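PDZ domain protein (Parabacteroides distasonis, PDB 4L8N) is of unknown function but binds magnesium and joins a DUF4136 domain to N- and C-terminal PDZ domains, a fold that commonly recognises peptides. Local coordinates at residues N103-E107 against T310-I316; V135-G139 against I254-V258; V163-I168 against A278-V282; D49-N55 against V79-N85. All coordinates share one frame; numbering follows the deposited sequence.

In the fold
Contacts 4 and 1 are both antiparallel strand pairings, and contact 4 closes along the chain before contact 1 opens. Contact 4 belongs to the N-terminal PDZ domain, its centre about 32 Å from that of contact 1; each joins backbone ladders to carboxylate bonds and is partly buried. Contacts 2 and 3 belong to the DUF4136 region, nested in the loop that contact 1 closes, and their segments alternate along the sequence. Both involve strand 240-250: contact 2 at the turn after it, contact 3 through helices packed on it. Contact 3 is apolar, without a hydrogen bond, whereas contact 2 is a surface meeting of loops resting on a salt bridge. Both also touch the second subunit.

Contact 1 (N103-E107 against T310-I316); sequences NAITE and TGISYDI
Glu107 reaches from the first turn of helix 107-113 to the short link Thr310-Gly311 that leads into strand 312-315. Its CB leads to a CG that stands beside the backbone N (chi1 -71°) and passes 3.5 Å from Ile312 O; from there the chain runs extended and carries the carboxylate on to Thr310 and Gly311. OE1 accepts two amide hydrogens: Thr310 N, at 2.8 Å from Glu107 OE1, uses the syn lone pair, while Gly311 N comes from above the carboxylate plane. OE2 accepts the hydroxyl of Thr310 OG1 and is also bonded to Tyr413. A glutamate suits this place because its length spans the gap and its two oxygens gather the donors of a turn, an anion that neighbouring N-H groups would probably stabilise.

Farther along, the backbones pair: Ile105 N gives to Tyr314 O at 2.7 Å, and Tyr314 N returns a bond to Ile105 O. Ile316 N closes the ladder on Asn103 O. Beside it, CG1 of Ile105 rests 3.7 Å from CB of Ile316, the two branched side chains meeting obliquely. The Tyr314 ring has Ile105 O and Glu107 CG near its edge, and its hydroxyl bonds to Tyr413. Strand 104-105 thus forms the outer strand of a small antiparallel sheet with 312-315 and 322-325, a short ladder followed by a helix with Thr106 at its N-cap.

Contact 2 (V135-G139 against I254-V258); sequences VTSDG and IPGRV
Asp138 OD2 receives NH1 of Arg257 at 3.1 Å in a salt bridge whose N-H points almost straight at the oxygen, 165° at the hydrogen. The acceptor is met on its anti side, slightly out of the carboxylate plane, and it lies close to the plane of the guanidinium, at that group's edge. The two flat groups are turned 44° against each other. Arginine suits this place because its several N-H groups can serve two acids: NH2 makes a second salt bridge to Asp250, which should help fix the rotation of the guanidinium.

The chain of Arg257 is anti at both chi1 and chi2, which carries the aliphatic CD to 3.6 Å from Thr136 OG1; the bend at chi3 (63°) then turns the guanidinium toward Asp138. The Thr136 hydroxyl also takes a weak bond from Asp138 N. CB of Thr136 lies 3.5 Å from Val258 O. The CD1 methyl of Ile254 sits over one guanidinium face, toward the rim, and is 3.9 Å from Asp138 OD2.

On the neighbouring subunit, Gln189 bonds to Ser137 and Pro255 packs on Ile254, placing these loops beside the dimer contact. Ile254 to Arg257 form a type II beta turn, with Gly256 at its third position, where the positive phi suits glycine: a beta hairpin connection between strands 240-250 and 258-268, tied by a salt bridge to the loop that follows strand 123-135.

Contact 3 (V163-I168 against A278-V282); sequences VINECI and ARVHV
The short helical segments 163-168 and 278-282 run in nearly the same direction, with axes 9.4 Å apart at closest approach and crossing at -28°. The alpha carbons of Ile164 and Ala278 come within 5.9 Å of each other, and no hydrogen bond joins the segments, so side-chain packing carries the contact. The small methyl of Ala278 suits this close passage: its CB meets CG1 of Ile164 at 3.9 Å.

One turn on, Val282 points toward the other helix. Its CG1, anti to the backbone N (chi1 158°), lies 3.8 Å from CB of Cys167 and also meets CG1 of Ile168, whose side chain it crosses at about a right angle. Beta-branched and short, valine offers one methyl to both Cys167 and Ile168. Beneath them Phe244 of strand 240-250 touches Ile164, Ala278 and Val282, while Thr190 of strand 186-196 touches Ile164 and Ile168; the helix pair thus packs against the mixed sheet in an alpha/beta layer of the DUF4136 region.

Away from the sheet the chemistry changes. SG of Cys167 rests 3.8 Å from CA of Arg279 and close to its CG, the compact sulfur fitting against the helix backbone. From there Arg279 extends to NE and lays its guanidinium beside Val163, whose CG1 stands over one face toward the rim, 3.8 Å from Arg279 NH2.

Contact 4 (D49-N55 against V79-N85); sequences DVIEEIN and VLLTISN
A classic beta bulge interrupts the pairing: Glu52 and Glu53 together face Thr82, whose O takes a 2.8 Å bond from Glu52 N and a weak one from Glu53 N. The extra residue shifts the register by one, and Thr82 N returns a bond to Glu53 O. At the bulge Glu52 bends at chi2 (-78°), carrying OE2 to Ser84 OG at 2.7 Å; the anti lone pair of Glu52 OE2 accepts the hydroxyl of Ser84, and OE1 makes a salt bridge to Lys28. Glu53 crosses Thr82 at a slant, its CB 3.6 Å from Thr82 CB, and the Thr82 hydroxyl bonds to Gln92.

Side-chain amides close both ends. Asn85 ND2 gives to Asp49 OD1 at 2.9 Å from above the carboxylate plane, and Asn55 OD1 receives Leu80 N while its own N bonds to Leu80 O. Asparagine suits such strand ends because its side chain can imitate a peptide group.

The other face is apolar: CG1 of Ile51 meets CD1 of Ile83 at 3.7 Å, and CG2 of Ile54 lies 3.8 Å from CG1 of Val79, the branched chains side by side. Leu71 of helix 67-71 packs on Ile54 and Leu81, so this face looks into the hydrophobic core between sheet and helix of a PDZ domain.

Contact 1 (N103-E107 against T310-I316)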
# COMPACT_ATOMS: atom_id res chain seq x y z
N ASN A 103 -38.05 -26.78 -15.20
CA ASN A 103 -38.01 -27.88 -14.22
C ASN A 103 -36.77 -28.82 -14.37
O ASN A 103 -36.70 -29.85 -13.68
CB ASN A 103 -39.31 -28.70 -14.34
CG ASN A 103 -39.49 -29.39 -15.68
OD1 ASN A 103 -39.09 -28.88 -16.73
ND2 ASN A 103 -40.11 -30.55 -15.68
N ALA A 104 -35.81 -28.47 -15.25
CA ALA A 104 -34.61 -29.28 -15.51
C ALA A 104 -33.49 -29.01 -14.50
O ALA A 104 -33.20 -27.86 -14.15
CB ALA A 104 -34.09 -29.04 -16.92
N ILE A 105 -32.90 -30.11 -14.00
CA ILE A 105 -31.74 -30.11 -13.11
C ILE A 105 -30.65 -30.73 -13.96
O ILE A 105 -30.80 -31.87 -14.42
CB ILE A 105 -31.95 -30.80 -11.73
CG1 ILE A 105 -33.07 -30.13 -10.90
CG2 ILE A 105 -30.64 -30.86 -10.91
CD1 ILE A 105 -32.88 -28.58 -10.52
N THR A 106 -29.61 -29.94 -14.26
CA THR A 106 -28.52 -30.39 -15.12
C THR A 106 -27.43 -31.07 -14.30
O THR A 106 -27.33 -30.86 -13.08
CB THR A 106 -27.94 -29.21 -15.91
OG1 THR A 106 -27.25 -28.33 -15.03
CG2 THR A 106 -28.98 -28.46 -16.70
N GLU A 107 -26.59 -31.85 -14.98
CA GLU A 107 -25.44 -32.51 -14.38
C GLU A 107 -24.44 -31.48 -13.85
O GLU A 107 -23.78 -31.74 -12.86
CB GLU A 107 -24.78 -33.48 -15.37
CG GLU A 107 -25.63 -34.71 -15.66
CD GLU A 107 -25.10 -35.60 -16.76
OE1 GLU A 107 -24.52 -35.08 -17.75
OE2 GLU A 107 -25.24 -36.83 -16.62
N THR A 310 -23.05 -36.90 -19.28
CA THR A 310 -23.84 -37.79 -20.13
C THR A 310 -24.81 -36.94 -21.00
O THR A 310 -25.12 -37.33 -22.12
CB THR A 310 -24.62 -38.83 -19.32
OG1 THR A 310 -25.71 -38.19 -18.66
CG2 THR A 310 -23.75 -39.61 -18.33
N GLY A 311 -25.26 -35.81 -20.48
CA GLY A 311 -26.17 -34.92 -21.19
C GLY A 311 -27.60 -34.97 -20.71
O GLY A 311 -28.45 -34.29 -21.28
N ILE A 312 -27.88 -35.78 -19.67
CA ILE A 312 -29.23 -35.95 -19.10
C ILE A 312 -29.54 -34.81 -18.14
O ILE A 312 -28.71 -34.43 -17.31
CB ILE A 312 -29.40 -37.35 -18.39
CG1 ILE A 312 -29.17 -38.53 -19.36
CG2 ILE A 312 -30.76 -37.50 -17.69
CD1 ILE A 312 -28.67 -39.85 -18.67
N SER A 313 -30.77 -34.28 -18.26
CA SER A 313 -31.36 -33.30 -17.36
C SER A 313 -32.51 -34.01 -16.61
O SER A 313 -33.22 -34.82 -17.20
CB SER A 313 -31.82 -32.08 -18.14
OG SER A 313 -30.69 -31.36 -18.60
N TYR A 314 -32.61 -33.80 -15.29
CA TYR A 314 -33.58 -34.49 -14.43
C TYR A 314 -34.67 -33.53 -13.94
O TYR A 314 -34.42 -32.32 -13.88
CB TYR A 314 -32.85 -35.12 -13.21
CG TYR A 314 -31.70 -36.04 -13.58
CD1 TYR A 314 -30.41 -35.55 -13.74
CD2 TYR A 314 -31.90 -37.41 -13.76
CE1 TYR A 314 -29.35 -36.39 -14.10
CE2 TYR A 314 -30.85 -38.25 -14.11
CZ TYR A 314 -29.57 -37.74 -14.26
OH TYR A 314 -28.52 -38.58 -14.59
N ASP A 315 -35.87 -34.05 -13.59
CA ASP A 315 -36.99 -33.24 -13.09
C ASP A 315 -36.73 -32.84 -11.64
O ASP A 315 -36.58 -33.71 -10.80
CB ASP A 315 -38.33 -34.00 -13.22
CG ASP A 315 -39.62 -33.18 -13.25
OD1 ASP A 315 -39.70 -32.16 -12.54
OD2 ASP A 315 -40.59 -33.62 -13.93
N ILE A 316 -36.70 -31.53 -11.35
CA ILE A 316 -36.47 -30.96 -10.01
C ILE A 316 -37.40 -31.61 -8.94
O ILE A 316 -37.01 -31.72 -7.78
CB ILE A 316 -36.60 -29.39 -10.04
CG1 ILE A 316 -36.14 -28.74 -8.70
CG2 ILE A 316 -37.98 -28.91 -10.52
CD1 ILE A 316 -36.00 -27.17 -8.71

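Contact 2 (V135-G139 against I254-V258)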
# COMPACT_ATOMS: atom_id res chain seq x y z
N VAL A 135 -3.81 4.27 -13.75
CA VAL A 135 -3.95 4.62 -15.16
C VAL A 135 -3.91 6.14 -15.31
O VAL A 135 -4.13 6.87 -14.33
CB VAL A 135 -5.21 3.99 -15.83
CG1 VAL A 135 -5.24 2.48 -15.63
CG2 VAL A 135 -6.50 4.63 -15.32
N THR A 136 -3.65 6.60 -16.56
CA THR A 136 -3.64 8.01 -16.96
C THR A 136 -5.02 8.63 -16.66
O THR A 136 -6.05 7.95 -16.69
CB THR A 136 -3.22 8.16 -18.45
OG1 THR A 136 -3.19 9.54 -18.80
CG2 THR A 136 -4.14 7.38 -19.43
N SER A 137 -5.03 9.92 -16.33
CA SER A 137 -6.26 10.63 -16.02
C SER A 137 -6.92 11.08 -17.32
O SER A 137 -8.10 11.46 -17.31
CB SER A 137 -6.01 11.79 -15.07
OG SER A 137 -4.98 12.65 -15.55
N ASP A 138 -6.19 11.00 -18.46
CA ASP A 138 -6.71 11.29 -19.81
C ASP A 138 -7.62 10.14 -20.22
O ASP A 138 -7.28 8.98 -20.01
CB ASP A 138 -5.57 11.49 -20.82
CG ASP A 138 -4.56 12.57 -20.44
OD1 ASP A 138 -4.95 13.53 -19.75
OD2 ASP A 138 -3.38 12.45 -20.84
N GLY A 139 -8.78 10.49 -20.77
CA GLY A 139 -9.80 9.52 -21.17
C GLY A 139 -9.59 8.85 -22.51
O GLY A 139 -10.56 8.57 -23.22
N ILE A 254 0.59 10.69 -26.90
CA ILE A 254 1.33 11.66 -26.07
C ILE A 254 2.58 10.90 -25.64
O ILE A 254 2.56 10.21 -24.61
CB ILE A 254 0.50 12.26 -24.88
CG1 ILE A 254 -0.76 13.01 -25.37
CG2 ILE A 254 1.36 13.17 -24.00
CD1 ILE A 254 -1.88 13.14 -24.35
N PRO A 255 3.64 10.87 -26.47
CA PRO A 255 4.82 10.05 -26.15
C PRO A 255 5.38 10.27 -24.75
O PRO A 255 5.51 11.41 -24.32
CB PRO A 255 5.83 10.47 -27.22
CG PRO A 255 4.98 10.85 -28.39
CD PRO A 255 3.80 11.54 -27.78
N GLY A 256 5.66 9.19 -24.03
CA GLY A 256 6.23 9.26 -22.69
C GLY A 256 5.22 9.17 -21.56
O GLY A 256 5.59 8.91 -20.42
N ARG A 257 3.92 9.40 -21.88
CA ARG A 257 2.79 9.31 -20.95
C ARG A 257 2.59 7.86 -20.54
O ARG A 257 2.48 6.99 -21.41
CB ARG A 257 1.51 9.87 -21.61
CG ARG A 257 0.22 9.69 -20.81
CD ARG A 257 -1.00 10.24 -21.55
NE ARG A 257 -1.24 9.53 -22.81
CZ ARG A 257 -2.35 9.63 -23.54
NH1 ARG A 257 -3.33 10.43 -23.17
NH2 ARG A 257 -2.47 8.94 -24.66
N VAL A 258 2.57 7.60 -19.23
CA VAL A 258 2.30 6.27 -18.71
C VAL A 258 0.79 6.07 -18.77
O VAL A 258 0.04 6.84 -18.15
CB VAL A 258 2.89 6.02 -17.30
CG1 VAL A 258 2.48 4.65 -16.78
CG2 VAL A 258 4.41 6.16 -17.32

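Contact 3 (V163-I168 against A278-V282)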
# COMPACT_ATOMS: atom_id res chain seq x y z
N VAL A 163 12.91 -13.39 -18.64
CA VAL A 163 11.81 -14.23 -18.12
C VAL A 163 10.56 -13.37 -17.97
O VAL A 163 9.52 -13.73 -18.52
CB VAL A 163 12.18 -14.95 -16.79
CG1 VAL A 163 10.97 -15.66 -16.17
CG2 VAL A 163 13.32 -15.94 -17.02
N ILE A 164 10.69 -12.22 -17.28
CA ILE A 164 9.63 -11.23 -17.06
C ILE A 164 8.98 -10.84 -18.41
O ILE A 164 7.78 -11.03 -18.59
CB ILE A 164 10.17 -9.97 -16.30
CG1 ILE A 164 10.70 -10.33 -14.89
CG2 ILE A 164 9.09 -8.88 -16.22
CD1 ILE A 164 11.46 -9.16 -14.17
N ASN A 165 9.77 -10.35 -19.37
CA ASN A 165 9.30 -9.90 -20.68
C ASN A 165 8.62 -11.03 -21.50
O ASN A 165 7.67 -10.77 -22.22
CB ASN A 165 10.43 -9.26 -21.47
CG ASN A 165 10.95 -7.96 -20.89
OD1 ASN A 165 10.34 -7.32 -20.02
ND2 ASN A 165 12.05 -7.48 -21.44
N GLU A 166 9.09 -12.27 -21.36
CA GLU A 166 8.48 -13.43 -22.02
C GLU A 166 7.07 -13.68 -21.46
O GLU A 166 6.18 -14.02 -22.24
CB GLU A 166 9.36 -14.68 -21.86
CG GLU A 166 10.35 -14.88 -22.99
CD GLU A 166 11.32 -16.04 -22.82
OE1 GLU A 166 10.91 -17.11 -22.29
OE2 GLU A 166 12.48 -15.89 -23.25
N CYS A 167 6.87 -13.48 -20.13
CA CYS A 167 5.57 -13.63 -19.46
C CYS A 167 4.61 -12.55 -19.94
O CYS A 167 3.46 -12.87 -20.28
CB CYS A 167 5.72 -13.59 -17.94
SG CYS A 167 6.67 -14.96 -17.23
N ILE A 168 5.07 -11.28 -19.96
CA ILE A 168 4.27 -10.14 -20.40
C ILE A 168 3.94 -10.31 -21.88
O ILE A 168 2.78 -10.09 -22.26
CB ILE A 168 4.93 -8.77 -20.11
CG1 ILE A 168 5.32 -8.65 -18.63
CG2 ILE A 168 3.99 -7.60 -20.53
CD1 ILE A 168 6.40 -7.69 -18.41
N ALA A 278 7.14 -13.22 -10.95
CA ALA A 278 6.65 -12.69 -12.24
C ALA A 278 5.80 -13.75 -12.99
O ALA A 278 4.68 -13.44 -13.42
CB ALA A 278 7.81 -12.24 -13.12
N ARG A 279 6.30 -15.01 -13.08
CA ARG A 279 5.61 -16.13 -13.73
C ARG A 279 4.19 -16.32 -13.19
O ARG A 279 3.28 -16.52 -13.99
CB ARG A 279 6.38 -17.45 -13.56
CG ARG A 279 7.58 -17.58 -14.46
CD ARG A 279 8.00 -19.02 -14.59
NE ARG A 279 9.32 -19.15 -15.20
CZ ARG A 279 9.55 -19.20 -16.51
NH1 ARG A 279 8.54 -19.13 -17.37
NH2 ARG A 279 10.79 -19.33 -16.97
N VAL A 280 4.00 -16.22 -11.85
CA VAL A 280 2.72 -16.41 -11.18
C VAL A 280 1.82 -15.17 -11.33
O VAL A 280 0.65 -15.31 -11.67
CB VAL A 280 2.91 -16.78 -9.68
CG1 VAL A 280 1.59 -16.88 -8.91
CG2 VAL A 280 3.69 -18.08 -9.53
N HIS A 281 2.36 -13.97 -11.06
CA HIS A 281 1.59 -12.72 -10.96
C HIS A 281 1.44 -11.91 -12.24
O HIS A 281 0.41 -11.26 -12.35
CB HIS A 281 2.15 -11.87 -9.84
CG HIS A 281 2.04 -12.58 -8.53
ND1 HIS A 281 3.03 -13.45 -8.09
CD2 HIS A 281 1.02 -12.58 -7.63
CE1 HIS A 281 2.61 -13.91 -6.91
NE2 HIS A 281 1.41 -13.41 -6.58
N VAL A 282 2.38 -11.98 -13.22
CA VAL A 282 2.18 -11.27 -14.50
C VAL A 282 0.74 -11.59 -15.06
O VAL A 282 0.01 -10.64 -15.38
CB VAL A 282 3.28 -11.56 -15.57
CG1 VAL A 282 2.79 -11.29 -17.00
CG2 VAL A 282 4.55 -10.77 -15.28

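Contact 4 (D49-N55 against V79-N85)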
# COMPACT_ATOMS: atom_id res chain seq x y z
N ASP A 49 -14.14 -8.19 -23.95
CA ASP A 49 -14.76 -7.75 -25.19
C ASP A 49 -15.75 -6.66 -24.85
O ASP A 49 -16.37 -6.72 -23.77
CB ASP A 49 -15.50 -8.91 -25.90
CG ASP A 49 -14.69 -9.73 -26.88
OD1 ASP A 49 -13.51 -9.40 -27.09
OD2 ASP A 49 -15.24 -10.72 -27.44
N VAL A 50 -15.90 -5.67 -25.76
CA VAL A 50 -16.82 -4.55 -25.60
C VAL A 50 -17.99 -4.73 -26.57
O VAL A 50 -17.79 -4.80 -27.78
CB VAL A 50 -16.12 -3.19 -25.80
CG1 VAL A 50 -17.13 -2.04 -25.79
CG2 VAL A 50 -15.06 -2.97 -24.74
N ILE A 51 -19.22 -4.80 -26.02
CA ILE A 51 -20.42 -4.87 -26.85
C ILE A 51 -20.72 -3.45 -27.35
O ILE A 51 -21.08 -2.56 -26.56
CB ILE A 51 -21.63 -5.52 -26.14
CG1 ILE A 51 -21.31 -6.95 -25.64
CG2 ILE A 51 -22.88 -5.47 -27.05
CD1 ILE A 51 -22.39 -7.59 -24.85
N GLU A 52 -20.49 -3.21 -28.64
CA GLU A 52 -20.69 -1.90 -29.26
C GLU A 52 -22.14 -1.74 -29.71
O GLU A 52 -22.73 -0.67 -29.51
CB GLU A 52 -19.73 -1.69 -30.44
CG GLU A 52 -18.26 -1.62 -30.04
CD GLU A 52 -17.77 -0.33 -29.43
OE1 GLU A 52 -18.52 0.68 -29.45
OE2 GLU A 52 -16.61 -0.31 -28.96
N GLU A 53 -22.69 -2.77 -30.37
CA GLU A 53 -24.06 -2.78 -30.88
C GLU A 53 -24.71 -4.12 -30.59
O GLU A 53 -24.03 -5.15 -30.54
CB GLU A 53 -24.15 -2.49 -32.40
CG GLU A 53 -23.29 -1.35 -32.94
CD GLU A 53 -23.30 -1.16 -34.45
OE1 GLU A 53 -23.88 -2.01 -35.17
OE2 GLU A 53 -22.72 -0.15 -34.92
N ILE A 54 -26.03 -4.10 -30.40
CA ILE A 54 -26.86 -5.29 -30.21
C ILE A 54 -27.86 -5.30 -31.37
O ILE A 54 -28.57 -4.31 -31.58
CB ILE A 54 -27.55 -5.34 -28.81
CG1 ILE A 54 -26.52 -5.18 -27.67
CG2 ILE A 54 -28.40 -6.62 -28.66
CD1 ILE A 54 -27.09 -4.83 -26.26
N ASN A 55 -27.87 -6.38 -32.15
CA ASN A 55 -28.76 -6.60 -33.30
C ASN A 55 -28.82 -5.38 -34.26
O ASN A 55 -29.86 -5.11 -34.87
CB ASN A 55 -30.18 -6.99 -32.84
CG ASN A 55 -30.28 -8.35 -32.18
OD1 ASN A 55 -29.72 -9.34 -32.66
ND2 ASN A 55 -31.04 -8.42 -31.10
N VAL A 79 -28.61 -13.77 -31.04
CA VAL A 79 -28.29 -12.34 -30.87
C VAL A 79 -27.03 -12.00 -31.65
O VAL A 79 -25.96 -12.57 -31.39
CB VAL A 79 -28.17 -11.89 -29.39
CG1 VAL A 79 -28.36 -10.38 -29.26
CG2 VAL A 79 -29.17 -12.61 -28.50
N LEU A 80 -27.16 -11.06 -32.61
CA LEU A 80 -26.05 -10.56 -33.41
C LEU A 80 -25.36 -9.42 -32.63
O LEU A 80 -26.01 -8.42 -32.27
CB LEU A 80 -26.48 -10.10 -34.81
CG LEU A 80 -25.35 -9.65 -35.75
CD1 LEU A 80 -24.34 -10.78 -36.01
CD2 LEU A 80 -25.90 -9.12 -37.05
N LEU A 81 -24.06 -9.58 -32.37
CA LEU A 81 -23.30 -8.62 -31.59
C LEU A 81 -22.20 -7.97 -32.41
O LEU A 81 -21.54 -8.62 -33.21
CB LEU A 81 -22.69 -9.36 -30.39
CG LEU A 81 -23.29 -9.12 -29.00
CD1 LEU A 81 -24.81 -9.19 -28.98
CD2 LEU A 81 -22.71 -10.11 -28.00
N THR A 82 -22.03 -6.68 -32.21
CA THR A 82 -20.94 -5.91 -32.79
C THR A 82 -19.96 -5.76 -31.66
O THR A 82 -20.28 -5.11 -30.66
CB THR A 82 -21.43 -4.60 -33.40
OG1 THR A 82 -22.39 -4.90 -34.43
CG2 THR A 82 -20.29 -3.75 -33.95
N ILE A 83 -18.81 -6.43 -31.76
CA ILE A 83 -17.80 -6.43 -30.72
C ILE A 83 -16.57 -5.62 -31.11
O ILE A 83 -16.21 -5.54 -32.28
CB ILE A 83 -17.39 -7.91 -30.38
CG1 ILE A 83 -18.57 -8.76 -29.81
CG2 ILE A 83 -16.15 -7.98 -29.49
CD1 ILE A 83 -19.25 -8.29 -28.47
N SER A 84 -15.90 -5.05 -30.09
CA SER A 84 -14.60 -4.44 -30.20
C SER A 84 -13.71 -4.95 -29.04
O SER A 84 -14.19 -5.22 -27.93
CB SER A 84 -14.67 -2.91 -30.25
OG SER A 84 -14.76 -2.28 -28.99
N ASN A 85 -12.43 -5.13 -29.34
CA ASN A 85 -11.38 -5.53 -28.41
C ASN A 85 -10.02 -5.04 -28.94
O ASN A 85 -9.97 -4.20 -29.85
CB ASN A 85 -11.40 -7.05 -28.20
CG ASN A 85 -11.32 -7.84 -29.46
OD1 ASN A 85 -10.63 -7.49 -30.41
ND2 ASN A 85 -12.07 -8.92 -29.52